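Local coordinates for protein Protease/Reverse transcriptase/ribonuclease H (Eastern chimpanzee simian foamy virus, PDB 7KSF) that joins an aspartic protease, a reverse transcriptase and a ribonuclease H in one chain, probably to process viral polyproteins and copy the viral RNA genome into DNA, at residues Phe492-His503 against Glu537-Trp548. The protein carries 1 engineered substitution. Numbering follows the deposited sequence.
Sequences FSMLEKLLTTMH and ERKALPIRWITW
E496, W548 and W545 carry a helix-helix contact in the RNase H-like domain between the polymerase and the ribonuclease H: helix 494-513 meets helix 542-549 and the loop leading into it. The axes of 494-503 and 542-548 come within 10.2 Å and cross at 56°. In E496, CG lies anti to the carbonyl carbon (chi1 -54°) and the chain runs on extended, carrying the buried carboxylate across to the loop. Its OE2 accepts K539 N at 2.7 Å. S493 N, at the N-cap, gives OE2 the bond of one half of a capping box; S493 OG adds a separate bond from above the carboxylate plane. OE1 turns its anti lone pair to NE1 of W545, 2.6 Å away and close to the indole plane, and takes a weak bond from A540 N. A long acid suits this place, its two oxygens taking up two backbone N-H groups of loop 537-541 and the indole N-H together. A540 is small enough to lay CB over one face of the F492 ring, 3.5 Å from its centroid. The flat indole of W548 fills a hole among E496, L499, T500 and H503 as a knob, offering L499 CB a broad face. W545 combines its edge donor with an apolar face for L499 CD1; R538 CD covers the opposite face. The edge of W548 points toward the face of H503, offset; NE2 of H503 bonds to S231, tying the contact to the polymerase. Helix 494-513, against strand 454-460 of a five-stranded sheet of order 3-2-1-4-5, marks the RNase H-like fold of a reverse transcriptase connection domain.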
loop_
_atom_site.group_PDB
_atom_site.type_symbol
_atom_site.label_atom_id
_atom_site.label_comp_id
_atom_site.label_asym_id
_atom_site.label_seq_id
_atom_site.Cartn_x
_atom_site.Cartn_y
_atom_site.Cartn_z
ATOM N N PHE A 492 3.694 11.461 -0.813
ATOM C CA PHE A 492 4.966 11.558 -0.114
ATOM C C PHE A 492 5.640 12.898 -0.396
ATOM O O PHE A 492 5.391 13.549 -1.412
ATOM C CB PHE A 492 5.906 10.428 -0.539
ATOM C CG PHE A 492 5.453 9.054 -0.126
ATOM C CD1 PHE A 492 4.391 8.884 0.747
ATOM C CD2 PHE A 492 6.107 7.927 -0.600
ATOM C CE1 PHE A 492 3.981 7.616 1.128
ATOM C CE2 PHE A 492 5.708 6.659 -0.218
ATOM C CZ PHE A 492 4.644 6.503 0.646
ATOM N N SER A 493 6.511 13.301 0.523
ATOM C CA SER A 493 7.357 14.456 0.284
ATOM C C SER A 493 8.399 14.135 -0.788
ATOM O O SER A 493 8.658 12.971 -1.111
ATOM C CB SER A 493 8.037 14.898 1.579
ATOM O OG SER A 493 8.843 13.863 2.111
ATOM N N MET A 494 9.002 15.191 -1.341
ATOM C CA MET A 494 9.929 15.015 -2.458
ATOM C C MET A 494 11.098 14.120 -2.081
ATOM O O MET A 494 11.532 13.283 -2.878
ATOM C CB MET A 494 10.430 16.375 -2.944
ATOM C CG MET A 494 9.352 17.233 -3.578
ATOM S SD MET A 494 8.577 16.420 -4.985
ATOM C CE MET A 494 7.361 17.646 -5.450
ATOM N N LEU A 495 11.613 14.268 -0.860
ATOM C CA LEU A 495 12.723 13.431 -0.421
ATOM C C LEU A 495 12.326 11.962 -0.371
ATOM O O LEU A 495 13.119 11.083 -0.726
ATOM C CB LEU A 495 13.221 13.903 0.941
ATOM C CG LEU A 495 14.266 13.026 1.627
ATOM C CD1 LEU A 495 15.518 12.894 0.769
ATOM C CD2 LEU A 495 14.605 13.604 2.987
ATOM N N GLU A 496 11.098 11.675 0.064
ATOM C CA GLU A 496 10.648 10.289 0.136
ATOM C C GLU A 496 10.346 9.723 -1.243
ATOM O O GLU A 496 10.446 8.508 -1.442
ATOM C CB GLU A 496 9.422 10.186 1.042
ATOM C CG GLU A 496 9.644 10.787 2.418
ATOM C CD GLU A 496 8.405 10.722 3.284
ATOM O OE1 GLU A 496 8.455 10.059 4.340
ATOM O OE2 GLU A 496 7.383 11.330 2.902
ATOM N N LYS A 497 9.979 10.576 -2.203
ATOM C CA LYS A 497 9.784 10.106 -3.570
ATOM C C LYS A 497 11.091 9.622 -4.179
ATOM O O LYS A 497 11.088 8.715 -5.018
ATOM C CB LYS A 497 9.166 11.214 -4.423
ATOM C CG LYS A 497 7.727 11.554 -4.057
ATOM C CD LYS A 497 7.173 12.681 -4.915
ATOM C CE LYS A 497 5.705 12.927 -4.610
ATOM N NZ LYS A 497 5.148 14.046 -5.414
ATOM N N LEU A 498 12.217 10.219 -3.776
ATOM C CA LEU A 498 13.525 9.717 -4.189
ATOM C C LEU A 498 13.818 8.363 -3.566
ATOM O O LEU A 498 14.334 7.460 -4.235
ATOM C CB LEU A 498 14.616 10.714 -3.801
ATOM C CG LEU A 498 14.725 12.029 -4.569
ATOM C CD1 LEU A 498 15.656 12.984 -3.840
ATOM C CD2 LEU A 498 15.232 11.757 -5.969
ATOM N N LEU A 499 13.502 8.208 -2.279
ATOM C CA LEU A 499 13.834 6.984 -1.561
ATOM C C LEU A 499 13.035 5.798 -2.083
ATOM O O LEU A 499 13.591 4.718 -2.315
ATOM C CB LEU A 499 13.596 7.182 -0.067
ATOM C CG LEU A 499 14.448 8.279 0.565
ATOM C CD1 LEU A 499 14.013 8.531 1.996
ATOM C CD2 LEU A 499 15.918 7.899 0.504
ATOM N N THR A 500 11.723 5.973 -2.263
ATOM C CA THR A 500 10.934 4.900 -2.859
ATOM C C THR A 500 11.335 4.656 -4.305
ATOM O O THR A 500 11.145 3.549 -4.820
ATOM C CB THR A 500 9.441 5.207 -2.769
ATOM O OG1 THR A 500 8.703 4.099 -3.304
ATOM C CG2 THR A 500 9.099 6.460 -3.561
ATOM N N THR A 501 11.880 5.671 -4.977
ATOM C CA THR A 501 12.426 5.461 -6.310
ATOM C C THR A 501 13.689 4.611 -6.247
ATOM O O THR A 501 13.862 3.684 -7.048
ATOM C CB THR A 501 12.712 6.805 -6.981
ATOM O OG1 THR A 501 11.537 7.619 -6.942
ATOM C CG2 THR A 501 13.127 6.598 -8.423
ATOM N N MET A 502 14.580 4.911 -5.299
ATOM C CA MET A 502 15.772 4.091 -5.116
ATOM C C MET A 502 15.402 2.668 -4.737
ATOM O O MET A 502 16.064 1.713 -5.158
ATOM C CB MET A 502 16.677 4.689 -4.043
ATOM C CG MET A 502 17.248 6.044 -4.378
ATOM S SD MET A 502 18.663 6.421 -3.333
ATOM C CE MET A 502 18.663 8.203 -3.438
ATOM N N HIS A 503 14.357 2.512 -3.922
ATOM C CA HIS A 503 13.913 1.177 -3.536
ATOM C C HIS A 503 13.537 0.357 -4.763
ATOM O O HIS A 503 13.958 -0.796 -4.907
ATOM C CB HIS A 503 12.742 1.283 -2.560
ATOM C CG HIS A 503 12.264 -0.038 -2.044
ATOM N ND1 HIS A 503 10.976 -0.490 -2.233
ATOM C CD2 HIS A 503 12.906 -1.009 -1.349
ATOM C CE1 HIS A 503 10.844 -1.679 -1.676
ATOM N NE2 HIS A 503 11.998 -2.018 -1.135
ATOM N N GLU A 537 8.199 15.826 8.969
ATOM C CA GLU A 537 8.393 16.020 7.541
ATOM C C GLU A 537 8.261 14.731 6.746
ATOM O O GLU A 537 8.067 14.785 5.527
ATOM C CB GLU A 537 9.762 16.647 7.281
ATOM C CG GLU A 537 10.174 17.612 8.367
ATOM C CD GLU A 537 11.185 18.618 7.884
ATOM O OE1 GLU A 537 10.774 19.744 7.537
ATOM O OE2 GLU A 537 12.383 18.279 7.838
ATOM N N ARG A 538 8.357 13.579 7.405
ATOM C CA ARG A 538 8.178 12.296 6.739
ATOM C C ARG A 538 6.689 12.029 6.560
ATOM O O ARG A 538 5.955 11.882 7.544
ATOM C CB ARG A 538 8.828 11.179 7.551
ATOM C CG ARG A 538 10.199 11.530 8.098
ATOM C CD ARG A 538 10.844 10.348 8.801
ATOM N NE ARG A 538 12.180 10.680 9.285
ATOM C CZ ARG A 538 13.032 9.798 9.803
ATOM N NH1 ARG A 538 12.689 8.521 9.906
ATOM N NH2 ARG A 538 14.227 10.197 10.214
ATOM N N LYS A 539 6.238 11.971 5.310
ATOM C CA LYS A 539 4.839 11.706 5.005
ATOM C C LYS A 539 4.648 10.324 4.384
ATOM O O LYS A 539 3.733 10.113 3.588
ATOM C CB LYS A 539 4.279 12.807 4.105
ATOM C CG LYS A 539 4.355 14.177 4.760
ATOM C CD LYS A 539 4.053 15.308 3.801
ATOM C CE LYS A 539 4.301 16.647 4.474
ATOM N NZ LYS A 539 4.052 17.790 3.560
ATOM N N ALA A 540 5.508 9.382 4.749
ATOM C CA ALA A 540 5.367 7.981 4.388
ATOM C C ALA A 540 5.346 7.135 5.655
ATOM O O ALA A 540 5.706 7.598 6.742
ATOM C CB ALA A 540 6.501 7.516 3.463
ATOM N N LEU A 541 4.920 5.885 5.504
ATOM C CA LEU A 541 4.833 4.992 6.647
ATOM C C LEU A 541 6.228 4.673 7.184
ATOM O O LEU A 541 7.213 4.720 6.444
ATOM C CB LEU A 541 4.126 3.700 6.260
ATOM C CG LEU A 541 2.684 3.852 5.780
ATOM C CD1 LEU A 541 2.054 2.490 5.568
ATOM C CD2 LEU A 541 1.872 4.678 6.764
ATOM N N PRO A 542 6.339 4.360 8.479
ATOM C CA PRO A 542 7.643 3.922 9.004
ATOM C C PRO A 542 8.149 2.660 8.336
ATOM O O PRO A 542 9.367 2.463 8.242
ATOM C CB PRO A 542 7.362 3.697 10.498
ATOM C CG PRO A 542 6.130 4.499 10.784
ATOM C CD PRO A 542 5.315 4.434 9.531
ATOM N N ILE A 543 7.242 1.806 7.861
ATOM C CA ILE A 543 7.640 0.612 7.125
ATOM C C ILE A 543 8.436 0.999 5.885
ATOM O O ILE A 543 9.396 0.319 5.506
ATOM C CB ILE A 543 6.404 -0.235 6.768
ATOM C CG1 ILE A 543 5.564 -0.522 8.017
ATOM C CG2 ILE A 543 6.818 -1.540 6.111
ATOM C CD1 ILE A 543 4.401 0.436 8.226
ATOM N N ARG A 544 8.053 2.105 5.237
ATOM C CA ARG A 544 8.831 2.611 4.110
ATOM C C ARG A 544 10.249 2.966 4.543
ATOM O O ARG A 544 11.228 2.501 3.947
ATOM C CB ARG A 544 8.144 3.830 3.493
ATOM C CG ARG A 544 6.756 3.577 2.925
ATOM C CD ARG A 544 6.810 2.645 1.733
ATOM N NE ARG A 544 5.585 2.691 0.942
ATOM C CZ ARG A 544 5.283 1.817 -0.009
ATOM N NH1 ARG A 544 4.148 1.930 -0.685
ATOM N NH2 ARG A 544 6.116 0.824 -0.281
ATOM N N TRP A 545 10.377 3.780 5.594
ATOM C CA TRP A 545 11.690 4.270 6.004
ATOM C C TRP A 545 12.582 3.135 6.497
ATOM O O TRP A 545 13.772 3.088 6.166
ATOM C CB TRP A 545 11.529 5.348 7.079
ATOM C CG TRP A 545 11.114 6.680 6.524
ATOM C CD1 TRP A 545 9.845 7.089 6.229
ATOM C CD2 TRP A 545 11.976 7.776 6.196
ATOM N NE1 TRP A 545 9.865 8.375 5.740
ATOM C CE2 TRP A 545 11.160 8.817 5.710
ATOM C CE3 TRP A 545 13.357 7.979 6.266
ATOM C CZ2 TRP A 545 11.683 10.042 5.294
ATOM C CZ3 TRP A 545 13.873 9.195 5.856
ATOM C CH2 TRP A 545 13.037 10.213 5.377
ATOM N N ILE A 546 12.025 2.215 7.287
ATOM C CA ILE A 546 12.774 1.031 7.707
ATOM C C ILE A 546 13.241 0.242 6.492
ATOM O O ILE A 546 14.415 -0.135 6.387
ATOM C CB ILE A 546 11.916 0.161 8.637
ATOM C CG1 ILE A 546 11.587 0.921 9.920
ATOM C CG2 ILE A 546 12.618 -1.157 8.934
ATOM C CD1 ILE A 546 10.631 0.197 10.825
ATOM N N THR A 547 12.325 -0.028 5.561
ATOM C CA THR A 547 12.708 -0.685 4.320
ATOM C C THR A 547 13.783 0.107 3.587
ATOM O O THR A 547 14.676 -0.470 2.959
ATOM C CB THR A 547 11.480 -0.882 3.428
ATOM O OG1 THR A 547 10.438 -1.533 4.170
ATOM C CG2 THR A 547 11.823 -1.738 2.231
ATOM N N TRP A 548 13.735 1.437 3.683
ATOM C CA TRP A 548 14.742 2.261 3.027
ATOM C C TRP A 548 16.065 2.241 3.791
ATOM O O TRP A 548 17.136 2.112 3.191
ATOM C CB TRP A 548 14.223 3.691 2.871
ATOM C CG TRP A 548 13.033 3.798 1.963
ATOM C CD1 TRP A 548 12.711 2.960 0.932
ATOM C CD2 TRP A 548 11.995 4.780 2.019
ATOM N NE1 TRP A 548 11.543 3.372 0.336
ATOM C CE2 TRP A 548 11.084 4.487 0.985
ATOM C CE3 TRP A 548 11.752 5.886 2.842
ATOM C CZ2 TRP A 548 9.947 5.261 0.753
ATOM C CZ3 TRP A 548 10.626 6.651 2.608
ATOM C CH2 TRP A 548 9.739 6.335 1.571
#